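Local coordinates for p800 reaction center core protein (Heliobacterium modesticaldum, PDB 5V8K) that forms, as a homodimer, the membrane core of a photosynthetic reaction centre, carrying bacteriochlorophyll g pigments and sharing in a 4Fe-4S cluster, at residues 148-156 against 162-171; 307-318 against 397-407. All coordinates share one frame; numbering follows the deposited sequence.

Contact 1. Residues 148-156 against 162-171; sequences EPTGLSFDM and PATMAGNHVA. With GBF (Bacteriochlorophyll g), chain P.
S153 lays its backbone against the first turns of the helix that begins at P162, and here the fit is close. S153 N donates to A163 O over 2.9 Å from above the carbonyl plane, while G167 N, in an ordinary helical bond, meets the same oxygen from the opposite face, gripping it from two sides. The S153 carbonyl presses on the helix as well: its O lies 3.4 Å from T164 CA, whose C-H points almost straight at it, and 3.3 Å from G167 CA, an approach possible because glycine has no side chain to intervene. Closer to the helix start the packing is tighter still, T150 CB meeting P162 CB at 3.4 Å, inside the usual carbon-carbon contact. The hydroxyl of T150 is turned back (chi1 68°) to donate to a lone pair of G151 O, and A166 CB fits against both oxygens.

The segment belongs to the connection from strand 147-148 into helix 162-186, most of which falls in a predicted transmembrane span, and folds back over the helix it precedes. An ST turn, with D155 N donating to S153 OG over 3.2 Å, runs into an inverse gamma turn centred on D155.

The solvent side is looser. L152 and F154 start away from the helix, yet their ends return to V170: L152 CD1 comes to 3.7 Å from CG2, and the F154 ring presents its edge, CZ, to CG1 at 4.0 Å.

A water lies between D155 O and T164 OG1, within bonding distance of both; T161 N also bonds that hydroxyl. Toward the pigment, by contrast, F154 CD1 borders a bacteriochlorophyll g whose magnesium takes the N168 side chain as ligand, M156 lies along the same macrocycle, and H169 binds the magnesium of another.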
loop_
_atom_site.group_PDB
_atom_site.type_symbol
_atom_site.label_atom_id
_atom_site.label_comp_id
_atom_site.label_asym_id
_atom_site.label_seq_id
_atom_site.Cartn_x
_atom_site.Cartn_y
_atom_site.Cartn_z
ATOM N N GLU A 148 -30.610 -16.700 -37.443
ATOM C CA GLU A 148 -31.687 -16.170 -38.278
ATOM C C GLU A 148 -31.185 -15.015 -39.145
ATOM O O GLU A 148 -30.773 -13.974 -38.605
ATOM C CB GLU A 148 -32.865 -15.674 -37.434
ATOM C CG GLU A 148 -33.541 -16.721 -36.558
ATOM C CD GLU A 148 -34.633 -16.110 -35.668
ATOM O OE1 GLU A 148 -35.322 -15.172 -36.130
ATOM O OE2 GLU A 148 -34.793 -16.552 -34.507
ATOM N N PRO A 149 -31.213 -15.146 -40.476
ATOM C CA PRO A 149 -30.928 -13.987 -41.334
ATOM C C PRO A 149 -31.775 -12.796 -40.913
ATOM O O PRO A 149 -32.957 -12.933 -40.598
ATOM C CB PRO A 149 -31.280 -14.484 -42.742
ATOM C CG PRO A 149 -31.145 -15.990 -42.642
ATOM C CD PRO A 149 -31.577 -16.339 -41.253
ATOM N N THR A 150 -31.157 -11.620 -40.872
ATOM C CA THR A 150 -31.841 -10.459 -40.324
ATOM C C THR A 150 -32.750 -9.767 -41.343
ATOM O O THR A 150 -33.703 -9.082 -40.944
ATOM C CB THR A 150 -30.819 -9.462 -39.760
ATOM O OG1 THR A 150 -30.034 -8.886 -40.812
ATOM C CG2 THR A 150 -29.877 -10.156 -38.756
ATOM N N GLY A 151 -32.507 -9.956 -42.637
ATOM C CA GLY A 151 -33.057 -9.061 -43.631
ATOM C C GLY A 151 -32.299 -7.738 -43.615
ATOM O O GLY A 151 -31.279 -7.580 -42.947
ATOM N N LEU A 152 -32.820 -6.776 -44.374
ATOM C CA LEU A 152 -32.177 -5.482 -44.567
ATOM C C LEU A 152 -33.262 -4.420 -44.634
ATOM O O LEU A 152 -34.158 -4.506 -45.471
ATOM C CB LEU A 152 -31.336 -5.463 -45.851
ATOM C CG LEU A 152 -30.445 -4.247 -46.097
ATOM C CD1 LEU A 152 -29.407 -4.067 -45.000
ATOM C CD2 LEU A 152 -29.780 -4.390 -47.460
ATOM N N SER A 153 -33.187 -3.424 -43.754
ATOM C CA SER A 153 -34.144 -2.326 -43.758
ATOM C C SER A 153 -33.411 -1.028 -43.456
ATOM O O SER A 153 -32.427 -1.015 -42.716
ATOM C CB SER A 153 -35.267 -2.544 -42.737
ATOM O OG SER A 153 -36.002 -1.350 -42.531
ATOM N N PHE A 154 -33.892 0.065 -44.041
ATOM C CA PHE A 154 -33.296 1.377 -43.816
ATOM C C PHE A 154 -34.258 2.324 -43.112
ATOM O O PHE A 154 -34.148 3.538 -43.257
ATOM C CB PHE A 154 -32.802 1.982 -45.128
ATOM C CG PHE A 154 -31.698 1.192 -45.761
ATOM C CD1 PHE A 154 -30.376 1.371 -45.374
ATOM C CD2 PHE A 154 -31.983 0.243 -46.725
ATOM C CE1 PHE A 154 -29.367 0.627 -45.947
ATOM C CE2 PHE A 154 -30.981 -0.500 -47.301
ATOM C CZ PHE A 154 -29.671 -0.311 -46.916
ATOM N N ASP A 155 -35.181 1.786 -42.313
ATOM C CA ASP A 155 -36.095 2.616 -41.527
ATOM C C ASP A 155 -35.389 3.034 -40.239
ATOM O O ASP A 155 -35.587 2.469 -39.163
ATOM C CB ASP A 155 -37.391 1.871 -41.240
ATOM C CG ASP A 155 -38.426 2.742 -40.555
ATOM O OD1 ASP A 155 -38.250 3.992 -40.528
ATOM O OD2 ASP A 155 -39.422 2.170 -40.055
ATOM N N MET A 156 -34.558 4.070 -40.362
ATOM C CA MET A 156 -33.693 4.477 -39.261
ATOM C C MET A 156 -34.480 4.859 -38.009
ATOM O O MET A 156 -34.016 4.624 -36.886
ATOM C CB MET A 156 -32.822 5.643 -39.712
ATOM C CG MET A 156 -31.755 6.029 -38.715
ATOM S SD MET A 156 -30.951 7.577 -39.122
ATOM C CE MET A 156 -30.551 7.360 -40.856
ATOM N N PRO A 162 -33.498 -6.553 -36.223
ATOM C CA PRO A 162 -32.276 -7.052 -36.878
ATOM C C PRO A 162 -32.065 -6.454 -38.255
ATOM O O PRO A 162 -30.925 -6.139 -38.619
ATOM C CB PRO A 162 -32.499 -8.569 -36.924
ATOM C CG PRO A 162 -33.365 -8.845 -35.772
ATOM C CD PRO A 162 -34.308 -7.663 -35.691
ATOM N N ALA A 163 -33.141 -6.259 -39.020
ATOM C CA ALA A 163 -33.017 -5.730 -40.374
ATOM C C ALA A 163 -32.506 -4.293 -40.403
ATOM O O ALA A 163 -31.743 -3.935 -41.306
ATOM C CB ALA A 163 -34.357 -5.811 -41.083
ATOM N N THR A 164 -32.947 -3.433 -39.468
ATOM C CA THR A 164 -32.459 -2.053 -39.474
ATOM C C THR A 164 -31.046 -1.969 -38.937
ATOM O O THR A 164 -30.301 -1.057 -39.307
ATOM C CB THR A 164 -33.353 -1.109 -38.651
ATOM O OG1 THR A 164 -33.386 -1.531 -37.273
ATOM C CG2 THR A 164 -34.749 -1.078 -39.212
ATOM N N MET A 165 -30.667 -2.897 -38.063
ATOM C CA MET A 165 -29.291 -2.921 -37.591
ATOM C C MET A 165 -28.354 -3.347 -38.711
ATOM O O MET A 165 -27.226 -2.857 -38.804
ATOM C CB MET A 165 -29.163 -3.850 -36.389
ATOM C CG MET A 165 -27.803 -3.907 -35.812
ATOM S SD MET A 165 -27.246 -2.301 -35.205
ATOM C CE MET A 165 -28.163 -2.238 -33.648
ATOM N N ALA A 166 -28.809 -4.270 -39.565
ATOM C CA ALA A 166 -28.096 -4.543 -40.804
ATOM C C ALA A 166 -28.044 -3.304 -41.688
ATOM O O ALA A 166 -26.990 -2.972 -42.236
ATOM C CB ALA A 166 -28.755 -5.708 -41.549
ATOM N N GLY A 167 -29.175 -2.620 -41.859
ATOM C CA GLY A 167 -29.165 -1.387 -42.628
ATOM C C GLY A 167 -28.186 -0.364 -42.075
ATOM O O GLY A 167 -27.534 0.359 -42.836
ATOM N N ASN A 168 -28.067 -0.295 -40.742
ATOM C CA ASN A 168 -27.123 0.633 -40.120
ATOM C C ASN A 168 -25.702 0.368 -40.600
ATOM O O ASN A 168 -24.943 1.305 -40.864
ATOM C CB ASN A 168 -27.199 0.527 -38.603
ATOM C CG ASN A 168 -26.078 1.267 -37.914
ATOM O OD1 ASN A 168 -26.081 2.494 -37.846
ATOM N ND2 ASN A 168 -25.095 0.529 -37.407
ATOM N N HIS A 169 -25.331 -0.906 -40.752
ATOM C CA HIS A 169 -23.978 -1.223 -41.201
ATOM C C HIS A 169 -23.776 -0.843 -42.657
ATOM O O HIS A 169 -22.781 -0.194 -43.007
ATOM C CB HIS A 169 -23.689 -2.698 -40.987
ATOM C CG HIS A 169 -23.541 -3.055 -39.549
ATOM N ND1 HIS A 169 -24.620 -3.161 -38.698
ATOM C CD2 HIS A 169 -22.443 -3.261 -38.792
ATOM C CE1 HIS A 169 -24.192 -3.466 -37.490
ATOM N NE2 HIS A 169 -22.877 -3.524 -37.519
ATOM N N VAL A 170 -24.720 -1.221 -43.512
ATOM C CA VAL A 170 -24.644 -0.877 -44.927
ATOM C C VAL A 170 -24.589 0.632 -45.097
ATOM O O VAL A 170 -23.870 1.151 -45.964
ATOM C CB VAL A 170 -25.838 -1.495 -45.677
ATOM C CG1 VAL A 170 -25.782 -1.169 -47.166
ATOM C CG2 VAL A 170 -25.872 -2.995 -45.474
ATOM N N ALA A 171 -25.333 1.369 -44.263
ATOM C CA ALA A 171 -25.325 2.823 -44.386
ATOM C C ALA A 171 -23.954 3.365 -44.030
ATOM O O ALA A 171 -23.422 4.230 -44.726
ATOM C CB ALA A 171 -26.414 3.442 -43.513
HETATM MG MG GBF P . -27.628 4.215 -37.323
HETATM C CHA GBF P . -28.085 3.734 -33.889
HETATM C CHB GBF P . -30.249 2.351 -37.935
HETATM C CHC GBF P . -27.376 5.490 -40.546
HETATM C CHD GBF P . -24.904 6.362 -36.434
HETATM N NA GBF P . -28.884 3.238 -36.172
HETATM C C1A GBF P . -28.997 3.023 -34.853
HETATM C C2A GBF P . -30.414 2.779 -34.456
HETATM C C3A GBF P . -30.766 1.856 -35.626
HETATM C C4A GBF P . -29.900 2.509 -36.649
HETATM C CMA GBF P . -30.415 0.366 -35.536
HETATM C CAA GBF P . -31.190 4.089 -34.523
HETATM C CBA GBF P . -32.494 4.080 -33.750
HETATM C CGA GBF P . -33.066 5.478 -33.865
HETATM O O1A GBF P . -32.630 6.243 -34.713
HETATM O O2A GBF P . -34.247 5.861 -33.100
HETATM N NB GBF P . -28.715 3.956 -39.012
HETATM C C1B GBF P . -29.730 3.096 -39.122
HETATM C C2B GBF P . -30.172 3.119 -40.444
HETATM C C3B GBF P . -29.348 4.013 -41.137
HETATM C C4B GBF P . -28.439 4.502 -40.204
HETATM C CMB GBF P . -31.317 2.282 -40.979
HETATM C CAB GBF P . -29.388 4.414 -42.571
HETATM C CBB GBF P . -30.317 4.133 -43.453
HETATM N NC GBF P . -26.418 5.596 -38.238
HETATM C C1C GBF P . -26.436 5.977 -39.522
HETATM C C2C GBF P . -25.495 6.926 -40.165
HETATM C C3C GBF P . -24.867 7.104 -38.847
HETATM C C4C GBF P . -25.384 6.338 -37.810
HETATM C CMC GBF P . -24.620 6.187 -41.168
HETATM C CAC GBF P . -23.711 8.016 -38.612
HETATM C CBC GBF P . -23.103 8.866 -39.704
HETATM N ND GBF P . -26.675 4.914 -35.700
HETATM C C1D GBF P . -25.658 5.678 -35.377
HETATM C C2D GBF P . -25.250 5.952 -33.839
HETATM C C3D GBF P . -26.289 5.117 -33.435
HETATM C C4D GBF P . -27.094 4.524 -34.447
HETATM C CMD GBF P . -24.190 6.743 -33.163
HETATM C CAD GBF P . -26.928 4.786 -32.141
HETATM O OBD GBF P . -26.532 4.803 -30.934
HETATM C CBD GBF P . -28.102 3.911 -32.415
HETATM C CGD GBF P . -27.996 2.555 -31.775
HETATM O O1D GBF P . -27.275 1.687 -32.213
HETATM O O2D GBF P . -28.772 2.184 -30.629
HETATM C CED GBF P . -28.416 0.969 -29.969
HETATM O O HOH W 1 -35.489 -8.715 -38.886
HETATM O O HOH W 2 -34.104 1.286 -36.731
#

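Contact 2. Residues 307-318 against 397-407; sequences RCYDHEFQKKFL and WRMVFFSKVSP. With GBF (Bacteriochlorophyll g), chain T.
Four aromatic side chains, F313, F317, W397 and F401, form a cluster of edge-to-face contacts. The edge of F313 meets one face of F401, centroids 5.2 Å apart and planes at 77°, while V400 CG1 covers the other face. F401 in turn points its edge at the face of F317, and F317 sets its own edge on the indole of W397, whose far face carries a methyl of bacteriochlorophyll g. C308 SG touches the rim of F401.

L318, with CG swung opposite the backbone N (chi1 -161°), reaches across with CD2, 3.6 Å from R398 CG and 3.7 Å from F402 CZ. P407 closes the other end: its CA sits over the centre of the H311 ring, 4.0 Å from the centroid, and K315 slides past its ring.

Between them Q314 sends NE2 to two carbonyls, F401 O at 2.7 Å and V405 O at 3.0 Å, while its OE1 accepts from H311 ND1 within the imidazole plane. A leucine in place of Q314 would probably leave both carbonyls without this donor, and H311 ND1 without its acceptor and the ring freer to turn.

The first turns of helix 311-344 and the last of helix 376-401 run nearly antiparallel, at 167°. In the second subunit, E548 makes a salt bridge to R398 and a hydrogen bond to S406, S545 O accepts from R398 NH2, and W555 makes a cation-pi contact with K315. A water accepting from K404 N lies 2.9 Å from both C308 O and F401 O. The chemistry therefore divides: aromatic packing faces the pigment, whereas the buried amide supplies donors to carbonyls at and just past the last helical turn.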
loop_
_atom_site.group_PDB
_atom_site.type_symbol
_atom_site.label_atom_id
_atom_site.label_comp_id
_atom_site.label_asym_id
_atom_site.label_seq_id
_atom_site.Cartn_x
_atom_site.Cartn_y
_atom_site.Cartn_z
ATOM N N ARG A 307 2.440 29.290 -25.245
ATOM C CA ARG A 307 1.946 28.873 -23.940
ATOM C C ARG A 307 2.987 28.060 -23.186
ATOM O O ARG A 307 3.056 28.132 -21.952
ATOM C CB ARG A 307 0.656 28.062 -24.109
ATOM C CG ARG A 307 -0.527 28.897 -24.477
ATOM C CD ARG A 307 -1.659 28.065 -25.031
ATOM N NE ARG A 307 -2.864 28.871 -25.161
ATOM C CZ ARG A 307 -3.974 28.475 -25.765
ATOM N NH1 ARG A 307 -4.042 27.268 -26.313
ATOM N NH2 ARG A 307 -5.015 29.295 -25.827
ATOM N N CYS A 308 3.773 27.249 -23.899
ATOM C CA CYS A 308 4.811 26.457 -23.249
ATOM C C CYS A 308 5.947 27.308 -22.686
ATOM O O CYS A 308 6.829 26.759 -22.016
ATOM C CB CYS A 308 5.403 25.434 -24.210
ATOM S SG CYS A 308 4.293 24.110 -24.697
ATOM N N TYR A 309 5.959 28.619 -22.949
ATOM C CA TYR A 309 6.908 29.525 -22.321
ATOM C C TYR A 309 6.254 30.565 -21.428
ATOM O O TYR A 309 6.973 31.354 -20.809
ATOM C CB TYR A 309 7.753 30.254 -23.387
ATOM C CG TYR A 309 8.758 29.346 -24.056
ATOM C CD1 TYR A 309 10.009 29.138 -23.499
ATOM C CD2 TYR A 309 8.455 28.692 -25.247
ATOM C CE1 TYR A 309 10.941 28.300 -24.108
ATOM C CE2 TYR A 309 9.374 27.857 -25.864
ATOM C CZ TYR A 309 10.614 27.660 -25.284
ATOM O OH TYR A 309 11.533 26.832 -25.890
ATOM N N ASP A 310 4.931 30.617 -21.343
ATOM C CA ASP A 310 4.262 31.723 -20.671
ATOM C C ASP A 310 3.837 31.285 -19.272
ATOM O O ASP A 310 2.874 30.535 -19.120
ATOM C CB ASP A 310 3.087 32.193 -21.517
ATOM C CG ASP A 310 2.203 33.183 -20.800
ATOM O OD1 ASP A 310 2.395 33.410 -19.592
ATOM O OD2 ASP A 310 1.294 33.729 -21.452
ATOM N N HIS A 311 4.542 31.787 -18.250
ATOM C CA HIS A 311 4.322 31.313 -16.885
ATOM C C HIS A 311 2.978 31.743 -16.332
ATOM O O HIS A 311 2.401 31.025 -15.504
ATOM C CB HIS A 311 5.409 31.800 -15.944
ATOM C CG HIS A 311 6.777 31.290 -16.273
ATOM N ND1 HIS A 311 7.004 30.053 -16.837
ATOM C CD2 HIS A 311 7.994 31.852 -16.093
ATOM C CE1 HIS A 311 8.306 29.890 -17.013
ATOM N NE2 HIS A 311 8.925 30.964 -16.561
ATOM N N GLU A 312 2.430 32.865 -16.778
ATOM C CA GLU A 312 1.110 33.219 -16.280
ATOM C C GLU A 312 0.035 32.313 -16.888
ATOM O O GLU A 312 -0.895 31.911 -16.193
ATOM C CB GLU A 312 0.821 34.690 -16.535
ATOM C CG GLU A 312 0.250 35.433 -15.285
ATOM C CD GLU A 312 1.209 35.482 -14.032
ATOM O OE1 GLU A 312 2.433 35.188 -14.162
ATOM O OE2 GLU A 312 0.726 35.827 -12.909
ATOM N N PHE A 313 0.145 31.970 -18.175
ATOM C CA PHE A 313 -0.787 31.004 -18.740
ATOM C C PHE A 313 -0.693 29.660 -18.018
ATOM O O PHE A 313 -1.713 29.070 -17.673
ATOM C CB PHE A 313 -0.546 30.805 -20.241
ATOM C CG PHE A 313 -1.319 29.655 -20.794
ATOM C CD1 PHE A 313 -0.788 28.375 -20.737
ATOM C CD2 PHE A 313 -2.592 29.830 -21.309
ATOM C CE1 PHE A 313 -1.503 27.271 -21.203
ATOM C CE2 PHE A 313 -3.323 28.736 -21.784
ATOM C CZ PHE A 313 -2.767 27.454 -21.735
ATOM N N GLN A 314 0.520 29.196 -17.738
ATOM C CA GLN A 314 0.718 27.909 -17.090
ATOM C C GLN A 314 0.033 27.831 -15.729
ATOM O O GLN A 314 -0.599 26.811 -15.388
ATOM C CB GLN A 314 2.212 27.657 -16.958
ATOM C CG GLN A 314 2.874 27.366 -18.277
ATOM C CD GLN A 314 4.372 27.351 -18.158
ATOM O OE1 GLN A 314 4.966 28.134 -17.386
ATOM N NE2 GLN A 314 5.004 26.469 -18.916
ATOM N N LYS A 315 0.183 28.876 -14.914
ATOM C CA LYS A 315 -0.412 28.862 -13.579
ATOM C C LYS A 315 -1.928 28.985 -13.647
ATOM O O LYS A 315 -2.638 28.270 -12.941
ATOM C CB LYS A 315 0.167 29.972 -12.712
ATOM C CG LYS A 315 1.666 29.907 -12.510
ATOM C CD LYS A 315 2.085 30.732 -11.327
ATOM C CE LYS A 315 3.416 31.382 -11.491
ATOM N NZ LYS A 315 3.307 32.682 -12.198
ATOM N N LYS A 316 -2.443 29.904 -14.467
ATOM C CA LYS A 316 -3.887 30.073 -14.582
ATOM C C LYS A 316 -4.538 28.787 -15.076
ATOM O O LYS A 316 -5.564 28.348 -14.548
ATOM C CB LYS A 316 -4.227 31.208 -15.550
ATOM C CG LYS A 316 -3.684 32.558 -15.184
ATOM C CD LYS A 316 -4.446 33.652 -15.913
ATOM C CE LYS A 316 -3.738 34.999 -15.833
ATOM N NZ LYS A 316 -4.347 35.940 -16.860
ATOM N N PHE A 317 -3.962 28.195 -16.119
ATOM C CA PHE A 317 -4.537 27.000 -16.703
ATOM C C PHE A 317 -4.442 25.817 -15.749
ATOM O O PHE A 317 -5.432 25.114 -15.520
ATOM C CB PHE A 317 -3.852 26.683 -18.023
ATOM C CG PHE A 317 -4.485 25.563 -18.741
ATOM C CD1 PHE A 317 -5.546 25.776 -19.592
ATOM C CD2 PHE A 317 -4.045 24.278 -18.539
ATOM C CE1 PHE A 317 -6.144 24.699 -20.249
ATOM C CE2 PHE A 317 -4.648 23.215 -19.177
ATOM C CZ PHE A 317 -5.693 23.435 -20.028
ATOM N N LEU A 318 -3.259 25.560 -15.192
ATOM C CA LEU A 318 -3.186 24.432 -14.273
ATOM C C LEU A 318 -4.014 24.674 -13.023
ATOM O O LEU A 318 -4.602 23.732 -12.500
ATOM C CB LEU A 318 -1.749 24.111 -13.892
ATOM C CG LEU A 318 -1.577 22.707 -13.322
ATOM C CD1 LEU A 318 -1.906 21.663 -14.356
ATOM C CD2 LEU A 318 -0.142 22.457 -12.792
ATOM N N TRP A 397 -1.826 17.772 -18.136
ATOM C CA TRP A 397 -1.591 19.095 -18.690
ATOM C C TRP A 397 -0.190 19.607 -18.368
ATOM O O TRP A 397 0.340 20.434 -19.116
ATOM C CB TRP A 397 -2.659 20.083 -18.238
ATOM C CG TRP A 397 -3.969 19.824 -18.930
ATOM C CD1 TRP A 397 -5.105 19.318 -18.363
ATOM C CD2 TRP A 397 -4.282 20.046 -20.316
ATOM N NE1 TRP A 397 -6.099 19.231 -19.289
ATOM C CE2 TRP A 397 -5.633 19.678 -20.499
ATOM C CE3 TRP A 397 -3.563 20.528 -21.414
ATOM C CZ2 TRP A 397 -6.270 19.734 -21.748
ATOM C CZ3 TRP A 397 -4.217 20.617 -22.661
ATOM C CH2 TRP A 397 -5.556 20.210 -22.807
ATOM N N ARG A 398 0.462 19.052 -17.349
ATOM C CA ARG A 398 1.869 19.374 -17.122
ATOM C C ARG A 398 2.786 18.736 -18.178
ATOM O O ARG A 398 3.767 19.362 -18.599
ATOM C CB ARG A 398 2.260 18.953 -15.701
ATOM C CG ARG A 398 1.619 19.842 -14.592
ATOM C CD ARG A 398 1.850 19.244 -13.226
ATOM N NE ARG A 398 3.243 19.322 -12.805
ATOM C CZ ARG A 398 3.649 19.050 -11.565
ATOM N NH1 ARG A 398 2.760 18.705 -10.656
ATOM N NH2 ARG A 398 4.929 19.187 -11.199
ATOM N N MET A 399 2.489 17.500 -18.620
ATOM C CA MET A 399 3.162 16.908 -19.781
ATOM C C MET A 399 3.136 17.858 -20.955
ATOM O O MET A 399 4.163 18.104 -21.602
ATOM C CB MET A 399 2.492 15.582 -20.206
ATOM C CG MET A 399 2.904 14.346 -19.465
ATOM S SD MET A 399 2.276 12.798 -20.278
ATOM C CE MET A 399 0.540 12.750 -19.891
ATOM N N VAL A 400 1.955 18.411 -21.231
ATOM C CA VAL A 400 1.739 19.235 -22.414
ATOM C C VAL A 400 2.466 20.571 -22.306
ATOM O O VAL A 400 3.091 21.021 -23.270
ATOM C CB VAL A 400 0.233 19.437 -22.636
ATOM C CG1 VAL A 400 -0.011 20.412 -23.784
ATOM C CG2 VAL A 400 -0.440 18.096 -22.899
ATOM N N PHE A 401 2.381 21.247 -21.145
ATOM C CA PHE A 401 2.770 22.657 -21.047
ATOM C C PHE A 401 3.937 22.966 -20.104
ATOM O O PHE A 401 4.483 24.082 -20.178
ATOM C CB PHE A 401 1.566 23.508 -20.612
ATOM C CG PHE A 401 0.517 23.674 -21.673
ATOM C CD1 PHE A 401 0.847 24.145 -22.939
ATOM C CD2 PHE A 401 -0.798 23.365 -21.404
ATOM C CE1 PHE A 401 -0.126 24.313 -23.933
ATOM C CE2 PHE A 401 -1.785 23.514 -22.381
ATOM C CZ PHE A 401 -1.450 23.977 -23.656
ATOM N N PHE A 402 4.349 22.031 -19.248
ATOM C CA PHE A 402 5.433 22.246 -18.298
ATOM C C PHE A 402 6.731 21.503 -18.628
ATOM O O PHE A 402 7.646 21.489 -17.798
ATOM C CB PHE A 402 4.992 21.826 -16.890
ATOM C CG PHE A 402 4.029 22.776 -16.211
ATOM C CD1 PHE A 402 2.854 23.182 -16.829
ATOM C CD2 PHE A 402 4.264 23.188 -14.906
ATOM C CE1 PHE A 402 1.973 24.025 -16.176
ATOM C CE2 PHE A 402 3.374 24.013 -14.257
ATOM C CZ PHE A 402 2.224 24.428 -14.888
ATOM N N SER A 403 6.838 20.858 -19.782
ATOM C CA SER A 403 7.920 19.902 -19.983
ATOM C C SER A 403 9.180 20.522 -20.575
ATOM O O SER A 403 10.232 19.886 -20.564
ATOM C CB SER A 403 7.430 18.744 -20.862
ATOM O OG SER A 403 6.595 17.887 -20.088
ATOM N N LYS A 404 9.122 21.772 -21.008
ATOM C CA LYS A 404 10.303 22.509 -21.426
ATOM C C LYS A 404 10.707 23.552 -20.384
ATOM O O LYS A 404 11.831 23.524 -19.873
ATOM C CB LYS A 404 10.023 23.167 -22.770
ATOM C CG LYS A 404 11.164 24.011 -23.310
ATOM C CD LYS A 404 12.297 23.154 -23.774
ATOM C CE LYS A 404 13.192 23.953 -24.729
ATOM N NZ LYS A 404 14.246 23.079 -25.263
ATOM N N VAL A 405 9.815 24.495 -20.077
ATOM C CA VAL A 405 10.043 25.428 -18.987
ATOM C C VAL A 405 8.774 25.512 -18.152
ATOM O O VAL A 405 7.677 25.146 -18.588
ATOM C CB VAL A 405 10.486 26.828 -19.470
ATOM C CG1 VAL A 405 11.771 26.752 -20.269
ATOM C CG2 VAL A 405 9.416 27.481 -20.306
ATOM N N SER A 406 8.951 25.924 -16.909
ATOM C CA SER A 406 7.849 26.078 -15.982
ATOM C C SER A 406 8.199 27.172 -15.005
ATOM O O SER A 406 9.356 27.644 -14.969
ATOM C CB SER A 406 7.552 24.768 -15.242
ATOM O OG SER A 406 8.558 24.528 -14.281
ATOM N N PRO A 407 7.253 27.645 -14.205
ATOM C CA PRO A 407 7.607 28.621 -13.174
ATOM C C PRO A 407 8.675 28.083 -12.236
ATOM O O PRO A 407 9.490 28.862 -11.735
ATOM C CB PRO A 407 6.277 28.886 -12.459
ATOM C CG PRO A 407 5.222 28.433 -13.417
ATOM C CD PRO A 407 5.800 27.375 -14.249
HETATM MG MG GBF T . -6.238 16.136 -26.891
HETATM C CHA GBF T . -4.267 17.507 -29.449
HETATM C CHB GBF T . -3.916 17.022 -24.711
HETATM C CHC GBF T . -8.588 15.276 -24.572
HETATM C CHD GBF T . -8.663 15.360 -29.474
HETATM N NA GBF T . -4.495 17.059 -27.034
HETATM C C1A GBF T . -3.799 17.601 -28.036
HETATM C C2A GBF T . -2.608 18.444 -27.746
HETATM C C3A GBF T . -2.309 17.801 -26.387
HETATM C C4A GBF T . -3.655 17.258 -26.024
HETATM C CMA GBF T . -1.285 16.672 -26.446
HETATM C CAA GBF T . -2.929 19.957 -27.764
HETATM C CBA GBF T . -3.842 20.416 -26.627
HETATM C CGA GBF T . -3.999 21.920 -26.705
HETATM O O1A GBF T . -3.010 22.637 -26.811
HETATM O O2A GBF T . -5.183 22.457 -26.059
HETATM N NB GBF T . -6.309 16.316 -24.857
HETATM C C1B GBF T . -5.200 16.547 -24.114
HETATM C C2B GBF T . -5.549 16.449 -22.788
HETATM C C3B GBF T . -6.852 15.981 -22.753
HETATM C C4B GBF T . -7.265 15.785 -24.092
HETATM C CMB GBF T . -4.666 16.798 -21.609
HETATM C CAB GBF T . -7.533 15.804 -21.464
HETATM C CBB GBF T . -8.820 15.672 -21.232
HETATM N NC GBF T . -8.176 15.489 -27.031
HETATM C C1C GBF T . -8.956 15.151 -26.008
HETATM C C2C GBF T . -10.306 14.534 -26.132
HETATM C C3C GBF T . -10.202 14.681 -27.576
HETATM C C4C GBF T . -8.998 15.176 -28.059
HETATM C CMC GBF T . -10.215 13.038 -25.733
HETATM C CAC GBF T . -11.312 14.252 -28.449
HETATM C CBC GBF T . -12.597 13.726 -27.859
HETATM N ND GBF T . -6.532 16.340 -28.878
HETATM C C1D GBF T . -7.394 16.009 -29.838
HETATM C C2D GBF T . -7.066 16.306 -31.400
HETATM C C3D GBF T . -5.848 16.887 -31.033
HETATM C C4D GBF T . -5.516 16.907 -29.643
HETATM C CMD GBF T . -7.764 16.096 -32.694
HETATM C CAD GBF T . -4.778 17.627 -31.738
HETATM O OBD GBF T . -4.484 17.740 -32.975
HETATM C CBD GBF T . -3.680 17.920 -30.747
HETATM C CGD GBF T . -2.422 17.129 -30.962
HETATM O O1D GBF T . -2.233 16.036 -30.456
HETATM O O2D GBF T . -1.375 17.624 -31.803
HETATM C CED GBF T . -0.809 16.663 -32.695
HETATM C C1 GBF T . -5.298 23.803 -25.607
HETATM C C2 GBF T . -6.277 23.767 -24.460
HETATM C C3 GBF T . -7.603 23.694 -24.650
HETATM C C4 GBF T . -8.194 23.666 -26.027
HETATM C C5 GBF T . -8.525 23.639 -23.452
HETATM O O HOH W 3 7.152 23.896 -21.401
#

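Read from the N terminus, the two contacts illustrate short-range and long-range closure in one membrane protein. Contact 1 comes first and shuts a small loop, with five residues between its segments, folding the lead-in from strand 147-148 onto helix 162-186. Contact 2 opens much later and spans 78 residues, mostly helical, to bring the start of helix 311-344 beside the end of helix 376-401. They lie in series, neither nested nor crossing, with centres about 50 Å apart and nearest atoms about 31 Å apart. Each borders bound bacteriochlorophyll g, but contact 2 also adjoins the second subunit, whereas contact 1 is touched by no other protein chain.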